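Local coordinates for chromosome replication initiation inhibitor protein (Agrobacterium tumefaciens, PDB 3FD3) that probably acts as a DNA-binding transcription regulator of the LysR family, represented here by its C-terminal, substrate-binding-type domain, at residues Gly64-Tyr75 with Pro172-Arg183; Gly91-Arg99 with Trp115-Ser125. One frame throughout, in Å; residues are numbered along the deposited sequence. Where two conformers were deposited one is given.

Contact 1 (Gly64-Tyr75 with Pro172-Arg183)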
# COMPACT_ATOMS: atom_id res chain seq x y z
N GLY A 64 20.66 -15.41 17.31
CA GLY A 64 19.64 -15.92 18.18
C GLY A 64 18.42 -16.39 17.43
O GLY A 64 17.93 -17.48 17.74
N CYS A 65 17.91 -15.58 16.48
CA CYS A 65 16.66 -15.89 15.80
C CYS A 65 16.63 -17.25 15.15
O CYS A 65 17.64 -17.75 14.68
CB CYS A 65 16.36 -14.87 14.70
SG CYS A 65 15.95 -13.24 15.39
N ARG A 66 15.43 -17.84 15.11
CA ARG A 66 15.19 -19.03 14.31
C ARG A 66 14.82 -18.57 12.92
O ARG A 66 14.02 -17.63 12.78
CB ARG A 66 14.12 -19.88 14.92
CG ARG A 66 14.59 -20.41 16.27
CD ARG A 66 13.64 -21.44 16.84
NE ARG A 66 14.04 -21.79 18.18
CZ ARG A 66 13.39 -22.65 18.97
NH1 ARG A 66 12.27 -23.23 18.58
NH2 ARG A 66 13.84 -22.90 20.17
N VAL A 67 15.38 -19.21 11.90
CA VAL A 67 15.21 -18.73 10.52
C VAL A 67 14.68 -19.88 9.67
O VAL A 67 15.25 -20.98 9.68
CB VAL A 67 16.52 -18.22 9.91
CG1 VAL A 67 16.26 -17.69 8.48
CG2 VAL A 67 17.12 -17.12 10.80
N THR A 68 13.59 -19.63 8.96
CA THR A 68 13.01 -20.62 8.06
C THR A 68 12.86 -20.04 6.64
O THR A 68 12.21 -19.03 6.46
CB THR A 68 11.61 -21.10 8.55
OG1 THR A 68 11.71 -21.55 9.90
CG2 THR A 68 11.11 -22.24 7.69
N PRO A 69 13.46 -20.69 5.64
CA PRO A 69 13.21 -20.20 4.28
C PRO A 69 11.76 -20.45 3.87
O PRO A 69 11.21 -21.51 4.17
CB PRO A 69 14.16 -21.03 3.41
CG PRO A 69 15.04 -21.77 4.34
CD PRO A 69 14.42 -21.80 5.69
N LEU A 70 11.17 -19.47 3.20
CA LEU A 70 9.76 -19.50 2.84
C LEU A 70 9.52 -19.86 1.39
O LEU A 70 8.42 -20.34 1.05
CB LEU A 70 9.15 -18.14 3.13
CG LEU A 70 9.06 -17.71 4.61
CD1 LEU A 70 8.75 -16.21 4.70
CD2 LEU A 70 7.97 -18.54 5.28
N GLY A 71 10.50 -19.61 0.54
CA GLY A 71 10.32 -19.73 -0.91
C GLY A 71 10.70 -18.42 -1.59
O GLY A 71 11.15 -17.49 -0.92
N VAL A 72 10.49 -18.35 -2.89
CA VAL A 72 10.95 -17.25 -3.72
C VAL A 72 9.76 -16.42 -4.18
O VAL A 72 8.76 -16.96 -4.66
CB VAL A 72 11.73 -17.78 -4.93
CG1 VAL A 72 11.74 -16.77 -6.09
CG2 VAL A 72 13.14 -18.20 -4.50
N LEU A 73 9.90 -15.10 -4.03
CA LEU A 73 8.96 -14.11 -4.57
C LEU A 73 9.50 -13.70 -5.95
O LEU A 73 10.62 -13.17 -6.07
CB LEU A 73 8.84 -12.91 -3.65
CG LEU A 73 7.78 -11.87 -4.05
CD1 LEU A 73 6.42 -12.53 -4.21
CD2 LEU A 73 7.73 -10.74 -3.06
N ARG A 74 8.76 -14.06 -6.99
CA ARG A 74 9.20 -13.80 -8.37
C ARG A 74 8.56 -12.53 -8.86
O ARG A 74 7.36 -12.30 -8.66
CB ARG A 74 8.82 -14.95 -9.30
CG ARG A 74 9.00 -14.63 -10.76
CD ARG A 74 9.07 -15.87 -11.61
NE ARG A 74 10.31 -16.60 -11.40
CZ ARG A 74 10.67 -17.70 -12.07
NH1 ARG A 74 9.88 -18.22 -13.00
NH2 ARG A 74 11.83 -18.28 -11.80
N TYR A 75 9.39 -11.69 -9.49
CA TYR A 75 8.96 -10.43 -10.05
C TYR A 75 9.14 -10.43 -11.56
O TYR A 75 10.05 -11.08 -12.07
CB TYR A 75 9.81 -9.30 -9.50
CG TYR A 75 9.69 -8.97 -8.02
CD1 TYR A 75 10.29 -9.76 -7.06
CD2 TYR A 75 9.06 -7.82 -7.60
CE1 TYR A 75 10.23 -9.45 -5.73
CE2 TYR A 75 8.99 -7.50 -6.27
CZ TYR A 75 9.58 -8.32 -5.32
OH TYR A 75 9.55 -7.99 -3.98
N PRO A 172 12.56 -13.16 -15.36
CA PRO A 172 12.10 -12.85 -14.01
C PRO A 172 13.24 -12.55 -13.06
O PRO A 172 14.40 -12.94 -13.31
CB PRO A 172 11.37 -14.13 -13.58
CG PRO A 172 12.00 -15.20 -14.36
CD PRO A 172 12.31 -14.58 -15.70
N LEU A 173 12.91 -11.87 -11.97
CA LEU A 173 13.84 -11.57 -10.89
C LEU A 173 13.27 -12.24 -9.65
O LEU A 173 12.14 -11.93 -9.24
CB LEU A 173 13.93 -10.06 -10.70
CG LEU A 173 15.05 -9.48 -9.84
CD1 LEU A 173 15.39 -8.04 -10.27
CD2 LEU A 173 14.67 -9.53 -8.36
N ASP A 174 14.05 -13.14 -9.07
CA ASP A 174 13.60 -13.94 -7.93
C ASP A 174 14.27 -13.50 -6.64
O ASP A 174 15.51 -13.46 -6.56
CB ASP A 174 13.96 -15.40 -8.19
CG ASP A 174 13.14 -16.01 -9.31
OD1 ASP A 174 12.09 -15.45 -9.69
OD2 ASP A 174 13.55 -17.07 -9.80
N ILE A 175 13.46 -13.26 -5.62
CA ILE A 175 13.94 -12.86 -4.31
C ILE A 175 13.50 -13.91 -3.28
O ILE A 175 12.31 -14.06 -2.98
CB ILE A 175 13.38 -11.49 -3.90
CG1 ILE A 175 13.78 -10.41 -4.92
CG2 ILE A 175 13.85 -11.13 -2.50
CD1 ILE A 175 15.26 -10.16 -5.05
N PRO A 176 14.45 -14.68 -2.76
CA PRO A 176 14.09 -15.62 -1.70
C PRO A 176 13.69 -14.87 -0.44
O PRO A 176 14.30 -13.83 -0.12
CB PRO A 176 15.40 -16.39 -1.44
CG PRO A 176 16.20 -16.23 -2.63
CD PRO A 176 15.87 -14.83 -3.15
N LEU A 177 12.68 -15.38 0.26
CA LEU A 177 12.20 -14.78 1.50
C LEU A 177 12.38 -15.73 2.68
O LEU A 177 12.42 -16.95 2.50
CB LEU A 177 10.74 -14.41 1.37
CG LEU A 177 10.39 -13.31 0.36
CD1 LEU A 177 8.89 -13.13 0.43
CD2 LEU A 177 11.14 -12.01 0.70
N TYR A 178 12.49 -15.15 3.86
CA TYR A 178 12.77 -15.89 5.09
C TYR A 178 11.85 -15.40 6.19
O TYR A 178 11.44 -14.25 6.22
CB TYR A 178 14.23 -15.67 5.51
CG TYR A 178 15.17 -16.12 4.44
CD1 TYR A 178 15.61 -17.43 4.40
CD2 TYR A 178 15.56 -15.26 3.42
CE1 TYR A 178 16.42 -17.88 3.39
CE2 TYR A 178 16.37 -15.70 2.40
CZ TYR A 178 16.80 -17.02 2.39
OH TYR A 178 17.64 -17.46 1.37
N TRP A 179 11.53 -16.31 7.11
CA TRP A 179 10.77 -16.01 8.30
C TRP A 179 11.74 -16.12 9.48
O TRP A 179 12.31 -17.21 9.73
CB TRP A 179 9.66 -17.02 8.42
CG TRP A 179 8.76 -16.95 9.62
CD1 TRP A 179 8.56 -17.95 10.54
CD2 TRP A 179 7.89 -15.88 10.02
NE1 TRP A 179 7.63 -17.56 11.49
CE2 TRP A 179 7.23 -16.29 11.21
CE3 TRP A 179 7.65 -14.60 9.52
CZ2 TRP A 179 6.33 -15.46 11.89
CZ3 TRP A 179 6.73 -13.78 10.19
CH2 TRP A 179 6.06 -14.23 11.35
N GLN A 180 11.93 -15.01 10.19
CA GLN A 180 12.88 -14.92 11.32
C GLN A 180 12.04 -14.71 12.56
O GLN A 180 11.12 -13.90 12.54
CB GLN A 180 13.90 -13.80 11.13
CG GLN A 180 14.86 -14.01 9.96
CD GLN A 180 16.31 -13.60 10.22
OE1 GLN A 180 16.78 -13.58 11.36
NE2 GLN A 180 17.03 -13.27 9.15
N VAL A 181 12.27 -15.50 13.61
CA VAL A 181 11.48 -15.41 14.84
C VAL A 181 12.40 -15.37 16.03
O VAL A 181 13.35 -16.15 16.13
CB VAL A 181 10.53 -16.61 15.01
CG1 VAL A 181 9.65 -16.42 16.25
CG2 VAL A 181 9.68 -16.81 13.72
N ASN A 182 12.13 -14.44 16.94
CA ASN A 182 12.85 -14.37 18.22
C ASN A 182 12.77 -15.74 18.90
O ASN A 182 11.67 -16.27 19.11
CB ASN A 182 12.19 -13.30 19.08
CG ASN A 182 12.86 -13.11 20.40
OD1 ASN A 182 12.97 -14.06 21.20
ND2 ASN A 182 13.29 -11.87 20.67
N ARG A 183 13.92 -16.29 19.27
CA ARG A 183 13.99 -17.66 19.78
C ARG A 183 13.15 -17.84 21.05
O ARG A 183 12.58 -18.90 21.25
CB ARG A 183 15.45 -18.07 20.06
CG ARG A 183 16.07 -17.45 21.31
CD ARG A 183 17.54 -17.86 21.52
NE ARG A 183 18.20 -17.02 22.52
CZ ARG A 183 18.21 -17.29 23.82
NH1 ARG A 183 17.60 -18.38 24.28
NH2 ARG A 183 18.82 -16.48 24.66
O HOH W 1 11.61 -19.51 11.75
O HOH W 2 13.52 -18.92 0.69

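Contact 2 (Gly91-Arg99 with Trp115-Ser125)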
# COMPACT_ATOMS: atom_id res chain seq x y z
N GLY A 91 12.71 -1.64 -29.56
CA GLY A 91 13.19 -2.65 -28.63
C GLY A 91 13.63 -2.10 -27.29
O GLY A 91 13.78 -0.89 -27.11
N VAL A 92 13.82 -3.00 -26.33
CA VAL A 92 14.36 -2.63 -25.03
C VAL A 92 15.89 -2.63 -25.10
O VAL A 92 16.53 -3.67 -24.95
CB VAL A 92 13.85 -3.58 -23.92
CG1 VAL A 92 14.37 -3.13 -22.57
CG2 VAL A 92 12.32 -3.60 -23.91
N THR A 93 16.45 -1.46 -25.35
CA THR A 93 17.88 -1.28 -25.55
C THR A 93 18.43 -0.36 -24.46
O THR A 93 17.67 0.34 -23.79
CB THR A 93 18.15 -0.61 -26.90
OG1 THR A 93 17.59 0.71 -26.88
CG2 THR A 93 17.53 -1.43 -28.03
N PRO A 94 19.75 -0.36 -24.28
CA PRO A 94 20.32 0.58 -23.33
C PRO A 94 19.95 2.04 -23.63
O PRO A 94 19.62 2.79 -22.71
CB PRO A 94 21.82 0.34 -23.48
CG PRO A 94 21.90 -1.13 -23.78
CD PRO A 94 20.74 -1.35 -24.74
N ALA A 95 19.95 2.42 -24.91
CA ALA A 95 19.60 3.78 -25.28
C ALA A 95 18.17 4.09 -24.86
O ALA A 95 17.89 5.16 -24.28
CB ALA A 95 19.78 4.00 -26.81
N ALA A 96 17.27 3.15 -25.13
CA ALA A 96 15.85 3.33 -24.78
C ALA A 96 15.63 3.40 -23.27
O ALA A 96 14.85 4.21 -22.77
CB ALA A 96 15.00 2.23 -25.39
N LEU A 97 16.35 2.56 -22.52
CA LEU A 97 16.22 2.53 -21.06
C LEU A 97 16.76 3.79 -20.41
O LEU A 97 16.36 4.16 -19.31
CB LEU A 97 16.91 1.30 -20.48
CG LEU A 97 16.13 -0.00 -20.63
CD1 LEU A 97 17.11 -1.18 -20.44
CD2 LEU A 97 14.93 -0.06 -19.66
N ALA A 98 17.65 4.49 -21.10
CA ALA A 98 18.17 5.75 -20.58
C ALA A 98 17.15 6.86 -20.68
O ALA A 98 17.36 7.92 -20.09
CB ALA A 98 19.48 6.14 -21.32
N ARG A 99 16.08 6.64 -21.44
CA ARG A 99 15.04 7.64 -21.67
C ARG A 99 13.63 7.29 -21.18
O ARG A 99 12.82 8.20 -21.03
CB ARG A 99 14.98 7.97 -23.16
CG ARG A 99 16.30 8.52 -23.68
CD ARG A 99 16.22 8.79 -25.16
NE ARG A 99 17.35 9.58 -25.62
CZ ARG A 99 17.44 10.92 -25.53
NH1 ARG A 99 16.47 11.64 -24.96
NH2 ARG A 99 18.51 11.54 -26.01
N TRP A 115 17.49 -6.00 -12.61
CA TRP A 115 16.85 -6.53 -13.80
C TRP A 115 17.57 -6.07 -15.07
O TRP A 115 17.88 -6.87 -15.94
CB TRP A 115 15.35 -6.17 -13.86
CG TRP A 115 14.71 -6.70 -15.09
CD1 TRP A 115 14.23 -7.96 -15.28
CD2 TRP A 115 14.55 -6.02 -16.32
NE1 TRP A 115 13.76 -8.11 -16.55
CE2 TRP A 115 13.95 -6.93 -17.22
CE3 TRP A 115 14.88 -4.73 -16.78
CZ2 TRP A 115 13.65 -6.59 -18.54
CZ3 TRP A 115 14.58 -4.40 -18.08
CH2 TRP A 115 13.99 -5.33 -18.95
N ILE A 116 17.87 -4.78 -15.16
CA ILE A 116 18.60 -4.26 -16.32
C ILE A 116 19.96 -4.96 -16.50
O ILE A 116 20.30 -5.39 -17.61
CB ILE A 116 18.85 -2.75 -16.22
CG1 ILE A 116 17.51 -1.99 -16.31
CG2 ILE A 116 19.79 -2.30 -17.34
CD1 ILE A 116 17.58 -0.53 -15.86
N ARG A 117 20.71 -5.03 -15.41
CA ARG A 117 22.03 -5.64 -15.37
C ARG A 117 21.97 -7.05 -15.95
O ARG A 117 22.76 -7.42 -16.82
CB ARG A 117 22.50 -5.64 -13.91
CG ARG A 117 23.90 -6.09 -13.64
CD ARG A 117 24.44 -5.48 -12.33
NE ARG A 117 23.57 -5.65 -11.17
CZ ARG A 117 23.06 -4.65 -10.45
NH1 ARG A 117 23.32 -3.39 -10.76
NH2 ARG A 117 22.30 -4.91 -9.40
N THR A 118 20.98 -7.81 -15.48
CA THR A 118 20.75 -9.18 -15.91
C THR A 118 20.23 -9.34 -17.34
O THR A 118 20.67 -10.23 -18.07
CB THR A 118 19.75 -9.88 -14.99
OG1 THR A 118 20.35 -10.02 -13.70
CG2 THR A 118 19.41 -11.28 -15.54
N ALA A 119 19.28 -8.50 -17.72
CA ALA A 119 18.61 -8.59 -19.00
C ALA A 119 19.48 -8.11 -20.15
O ALA A 119 19.48 -8.72 -21.21
CB ALA A 119 17.27 -7.79 -18.98
N LEU A 120 20.23 -7.03 -19.91
CA LEU A 120 21.03 -6.38 -20.95
C LEU A 120 22.54 -6.61 -20.82
O LEU A 120 23.29 -6.26 -21.72
CB LEU A 120 20.74 -4.88 -20.96
CG LEU A 120 19.39 -4.50 -21.58
CD1 LEU A 120 18.24 -4.71 -20.60
CD2 LEU A 120 19.43 -3.07 -22.07
N GLY A 121 22.98 -7.18 -19.70
CA GLY A 121 24.40 -7.47 -19.49
C GLY A 121 25.25 -6.24 -19.21
O GLY A 121 26.47 -6.30 -19.29
N GLU A 122 24.61 -5.12 -18.88
CA GLU A 122 25.30 -3.89 -18.51
C GLU A 122 24.38 -3.06 -17.62
O GLU A 122 23.18 -3.30 -17.59
CB GLU A 122 25.70 -3.09 -19.75
CG GLU A 122 24.55 -2.52 -20.57
CD GLU A 122 25.00 -2.06 -21.95
OE1 GLU A 122 25.24 -0.85 -22.14
OE2 GLU A 122 25.12 -2.91 -22.86
N ASP A 123 24.96 -2.11 -16.89
CA ASP A 123 24.19 -1.18 -16.07
C ASP A 123 23.76 0.01 -16.90
O ASP A 123 24.55 0.60 -17.60
CB ASP A 123 25.00 -0.70 -14.87
CG ASP A 123 25.06 -1.73 -13.75
OD1 ASP A 123 24.02 -2.24 -13.29
OD2 ASP A 123 26.18 -2.03 -13.30
N VAL A 124 22.48 0.36 -16.83
CA VAL A 124 22.00 1.57 -17.48
C VAL A 124 21.33 2.44 -16.44
O VAL A 124 20.50 1.96 -15.68
CB VAL A 124 20.97 1.24 -18.60
CG1 VAL A 124 20.52 2.51 -19.30
CG2 VAL A 124 21.55 0.23 -19.59
N SER A 125 21.69 3.73 -16.41
CA SER A 125 21.02 4.67 -15.52
C SER A 125 19.72 5.16 -16.15
O SER A 125 19.73 5.81 -17.20
CB SER A 125 21.92 5.87 -15.22
OG SER A 125 21.32 6.69 -14.25
O HOH W 3 19.29 8.17 -18.12

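Contact 1 (Gly64-Tyr75 with Pro172-Arg183)
The first torsion of R74 (169°) swings CG to the side opposite its amide nitrogen, and a bend at chi3 (-71°) then lays the guanidinium alongside D174, whose CG stays next to its own N. The grip is side-on: R74 NE reaches D174 OD1 at 2.7 Å and R74 NH2 reaches D174 OD2 at 2.9 Å. Both oxygens offer syn lone pairs and the two planes lie 6° apart, so the paired bonds fix the rotation of both groups. P172 CG lies over one guanidinium face, 3.6 Å above its centre, while V72 CG1 presses on D174 CB at 3.3 Å.

Backbone bonds join the antiparallel pairs R66-V181, T68-W179, L73-I175 and Y75-L173. Opposite L177 the register slips by one residue in a beta bulge: L70 N gives to L177 O at 2.9 Å, but L177 N gives to G71 O. Water 2 fills in, accepting from G71 N and donating to L177 O. L70 CD2 packs on W179 CB at 3.9 Å.

The bulged pair is consistent with the crossover strands of LysR effector domains. Strand 53-56 flanks 172-183 on its other side and strand 148-151 flanks 64-75, so both lie inside the mixed sheet. Helix 190-203 packs on T68, L70 and W179, whose NE1 bonds to T193, and helix 111-120 meets Y75 and L173.

Contact 2 (Gly91-Arg99 with Trp115-Ser125)
V92 CG1 meets the indole of W115 at its edge, near the ring plane and 4.3 Å from W115 CH2. One ring face is taken by A119 CB from the next helical turn, 3.8 Å above the plane and offset toward the rim. The W115 ring also meets that of W147 with planes at about 55°, and its NE1 bonds to T171. The guanidinium of R117 has D123 at its edge; the salt bridge from NH1 to D123 OD1 holds in the conformer given and is doubtful beyond that.

Across the contact a short N-capped helix, 94-97, packs on the end of helix 111-120 and the chain after it, and the fit is aliphatic. L97 and L120 reach toward each other tip to tip, CD1 of L97 facing CD2 of L120. That methyl of L120 also lies against P94 CD, but L120 has two conformers, so the tightness of these approaches is doubtful. I116 CG1 extends the apolar patch, 4.2 Å from L97 CD1. V124 packs against the first turn of helix 94-97: its CG1, beside the carbonyl carbon, lies 3.5 Å from P94 O, while V124 CG2 rests 3.9 Å from P94 CB. The carboxylate of E122 lies crosswise to the P94 ring, its CD 3.7 Å from P94 CG.

T93 is the N-cap, its OG1 accepting from A96 N at 3.0 Å. No direct hydrogen bond spans the segments; water 3 donates to A98 O and, in the conformer given, to S125 O. Cohesion therefore comes mainly from side-chain packing, while the capping bond orders its own segment.

The centres of the two contacts are 29 Å apart, and along the chain contact 2 is nested in the loop closed by contact 1: 64-75, then 91-99 and 115-125, then 172-183. Contact 1 pairs the long strands 66-79 and 165-181, which probably join the two lobes of this periplasmic-binding-protein-like fold. Contact 2 lies toward the outside of the lobe built largely from the intervening chain. Helix 111-120 connects them: Y75 of contact 1 touches its L111, and L173, in the conformer given, packs against W115 of contact 2. One contact thus spans the domain, whereas the other joins a short helix to helix 111-120 at the outer part of one lobe.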